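Phosphoglucomutase/phosphomannomutase family protein (Burkholderia thailandensis, PDB 3UW2) probably catalyses intramolecular phosphate transfer on hexose phosphates, as other phosphohexose mutases do, with a bound divalent metal ion. Local coordinates at residues Ile259-Asp264 with Ala369-Ile374. Residues are numbered along the deposited sequence; the frame is centred on the assembly and turned at random.
Sequences IGFAFD and ARLLEI. With ZN (zinc ion), chain K.
Phe261 reaches from strand 259-263 to helix 364-375 and meets Leu371 and Leu372 there. Its CB points toward the helix. With CG anti to the carbonyl carbon (chi1 -75°), the ring continues toward the helix. CB, CG and the two CD atoms stop short of the leucines, so the far end of the ring does the touching. CE1 lies 3.7 Å from Leu371 CD2. CE2 comes within 3.9 Å of Leu372 CG and within 4.2 Å of Leu372 CD1. CZ, at the tip, fits between the two residues, 4.0 Å from Leu371 CD2 and 3.9 Å from Leu372 CD2. Leu371 runs past Phe261 in roughly the opposite direction, and Leu372 crosses it at a slant.

The strand belongs to the mixed four-stranded sheet of alpha/beta/alpha domain II, between strands 197-200 and 270-273. The helix belongs to domain III, so the ring forms part of a buried apolar joint between two domains of the phosphohexose mutase fold. Phe214 of helix 206-216 packs edge-to-face with Phe261 and also touches Leu372.

Leu371 has CG anti to the backbone N (chi1 177°) and a chi2 of 52°; together these turn CD2, rather than CD1, to the ring. The same side chain touches Val272, Leu288 and Phe289. Past the end of the strand, Asp264 OD2 binds the zinc ion at 2.2 Å. Asp266 and Asp268 bind the same ion.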
loop_
_atom_site.group_PDB
_atom_site.type_symbol
_atom_site.label_atom_id
_atom_site.label_comp_id
_atom_site.label_asym_id
_atom_site.label_seq_id
_atom_site.Cartn_x
_atom_site.Cartn_y
_atom_site.Cartn_z
ATOM N N ILE A 259 -7.454 18.028 -11.152
ATOM C CA ILE A 259 -6.613 16.906 -10.752
ATOM C C ILE A 259 -7.484 15.662 -10.609
ATOM O O ILE A 259 -8.616 15.789 -10.153
ATOM C CB ILE A 259 -5.938 17.262 -9.384
ATOM C CG1 ILE A 259 -4.774 18.278 -9.632
ATOM C CG2 ILE A 259 -5.428 16.052 -8.627
ATOM C CD1 ILE A 259 -3.657 17.768 -10.539
ATOM N N GLY A 260 -6.951 14.477 -10.965
ATOM C CA GLY A 260 -7.688 13.213 -10.818
ATOM C C GLY A 260 -7.101 12.292 -9.765
ATOM O O GLY A 260 -5.875 12.117 -9.732
ATOM N N PHE A 261 -7.938 11.777 -8.839
ATOM C CA PHE A 261 -7.449 10.782 -7.833
ATOM C C PHE A 261 -8.180 9.457 -8.086
ATOM O O PHE A 261 -9.387 9.441 -8.237
ATOM C CB PHE A 261 -7.833 11.171 -6.402
ATOM C CG PHE A 261 -7.027 12.297 -5.786
ATOM C CD1 PHE A 261 -5.915 12.851 -6.425
ATOM C CD2 PHE A 261 -7.379 12.763 -4.502
ATOM C CE1 PHE A 261 -5.181 13.878 -5.816
ATOM C CE2 PHE A 261 -6.677 13.807 -3.895
ATOM C CZ PHE A 261 -5.552 14.347 -4.544
ATOM N N ALA A 262 -7.456 8.344 -8.107
ATOM C CA ALA A 262 -8.081 7.010 -8.243
ATOM C C ALA A 262 -7.602 6.095 -7.098
ATOM O O ALA A 262 -6.408 6.096 -6.799
ATOM C CB ALA A 262 -7.728 6.408 -9.583
ATOM N N PHE A 263 -8.534 5.389 -6.421
ATOM C CA PHE A 263 -8.186 4.622 -5.245
ATOM C C PHE A 263 -8.219 3.181 -5.617
ATOM O O PHE A 263 -8.980 2.781 -6.497
ATOM C CB PHE A 263 -9.182 4.909 -4.110
ATOM C CG PHE A 263 -9.048 6.281 -3.544
ATOM C CD1 PHE A 263 -7.995 6.579 -2.679
ATOM C CD2 PHE A 263 -9.951 7.277 -3.865
ATOM C CE1 PHE A 263 -7.885 7.854 -2.134
ATOM C CE2 PHE A 263 -9.826 8.553 -3.351
ATOM C CZ PHE A 263 -8.796 8.840 -2.467
ATOM N N ASP A 264 -7.407 2.383 -4.952
ATOM C CA ASP A 264 -7.539 0.958 -5.099
ATOM C C ASP A 264 -8.706 0.480 -4.205
ATOM O O ASP A 264 -9.330 1.289 -3.521
ATOM C CB ASP A 264 -6.226 0.248 -4.789
ATOM C CG ASP A 264 -5.941 0.140 -3.315
ATOM O OD1 ASP A 264 -6.468 0.880 -2.455
ATOM O OD2 ASP A 264 -5.060 -0.668 -3.059
ATOM N N ALA A 369 -5.234 13.889 0.868
ATOM C CA ALA A 369 -5.393 15.127 1.574
ATOM C C ALA A 369 -4.051 15.866 1.668
ATOM O O ALA A 369 -4.006 17.098 1.494
ATOM C CB ALA A 369 -5.975 14.845 2.963
ATOM N N ARG A 370 -2.955 15.130 1.902
ATOM C CA ARG A 370 -1.677 15.770 2.066
ATOM C C ARG A 370 -1.266 16.330 0.708
ATOM O O ARG A 370 -0.615 17.358 0.651
ATOM C CB ARG A 370 -0.611 14.787 2.586
ATOM C CG ARG A 370 -0.774 14.434 4.090
ATOM C CD ARG A 370 -0.454 15.628 4.988
ATOM N NE ARG A 370 1.018 15.920 4.986
ATOM C CZ ARG A 370 1.880 15.515 5.920
ATOM N NH1 ARG A 370 1.460 14.856 7.042
ATOM N NH2 ARG A 370 3.158 15.849 5.792
ATOM N N LEU A 371 -1.632 15.633 -0.374
ATOM C CA LEU A 371 -1.256 16.093 -1.751
ATOM C C LEU A 371 -2.063 17.393 -2.040
ATOM O O LEU A 371 -1.502 18.400 -2.465
ATOM C CB LEU A 371 -1.574 14.971 -2.730
ATOM C CG LEU A 371 -1.322 15.296 -4.210
ATOM C CD1 LEU A 371 0.086 15.837 -4.380
ATOM C CD2 LEU A 371 -1.553 14.065 -5.057
ATOM N N LEU A 372 -3.371 17.404 -1.725
ATOM C CA LEU A 372 -4.179 18.632 -1.917
ATOM C C LEU A 372 -3.625 19.838 -1.094
ATOM O O LEU A 372 -3.683 20.975 -1.528
ATOM C CB LEU A 372 -5.639 18.374 -1.551
ATOM C CG LEU A 372 -6.502 17.383 -2.345
ATOM C CD1 LEU A 372 -7.822 17.156 -1.657
ATOM C CD2 LEU A 372 -6.723 18.009 -3.709
ATOM N N GLU A 373 -3.139 19.599 0.110
ATOM C CA GLU A 373 -2.560 20.676 0.917
ATOM C C GLU A 373 -1.430 21.408 0.148
ATOM O O GLU A 373 -1.328 22.653 0.201
ATOM C CB GLU A 373 -1.970 20.078 2.194
ATOM C CG GLU A 373 -1.310 21.110 3.113
ATOM C CD GLU A 373 -0.809 20.460 4.397
ATOM O OE1 GLU A 373 0.203 19.675 4.386
ATOM O OE2 GLU A 373 -1.450 20.716 5.414
ATOM N N ILE A 374 -0.588 20.618 -0.521
ATOM C CA ILE A 374 0.516 21.130 -1.307
ATOM C C ILE A 374 0.049 21.735 -2.637
ATOM O O ILE A 374 0.433 22.871 -2.953
ATOM C CB ILE A 374 1.563 20.038 -1.574
ATOM C CG1 ILE A 374 2.207 19.566 -0.236
ATOM C CG2 ILE A 374 2.639 20.540 -2.547
ATOM C CD1 ILE A 374 3.047 18.317 -0.329
HETATM ZN ZN ZN K . -5.027 -1.765 -1.161
#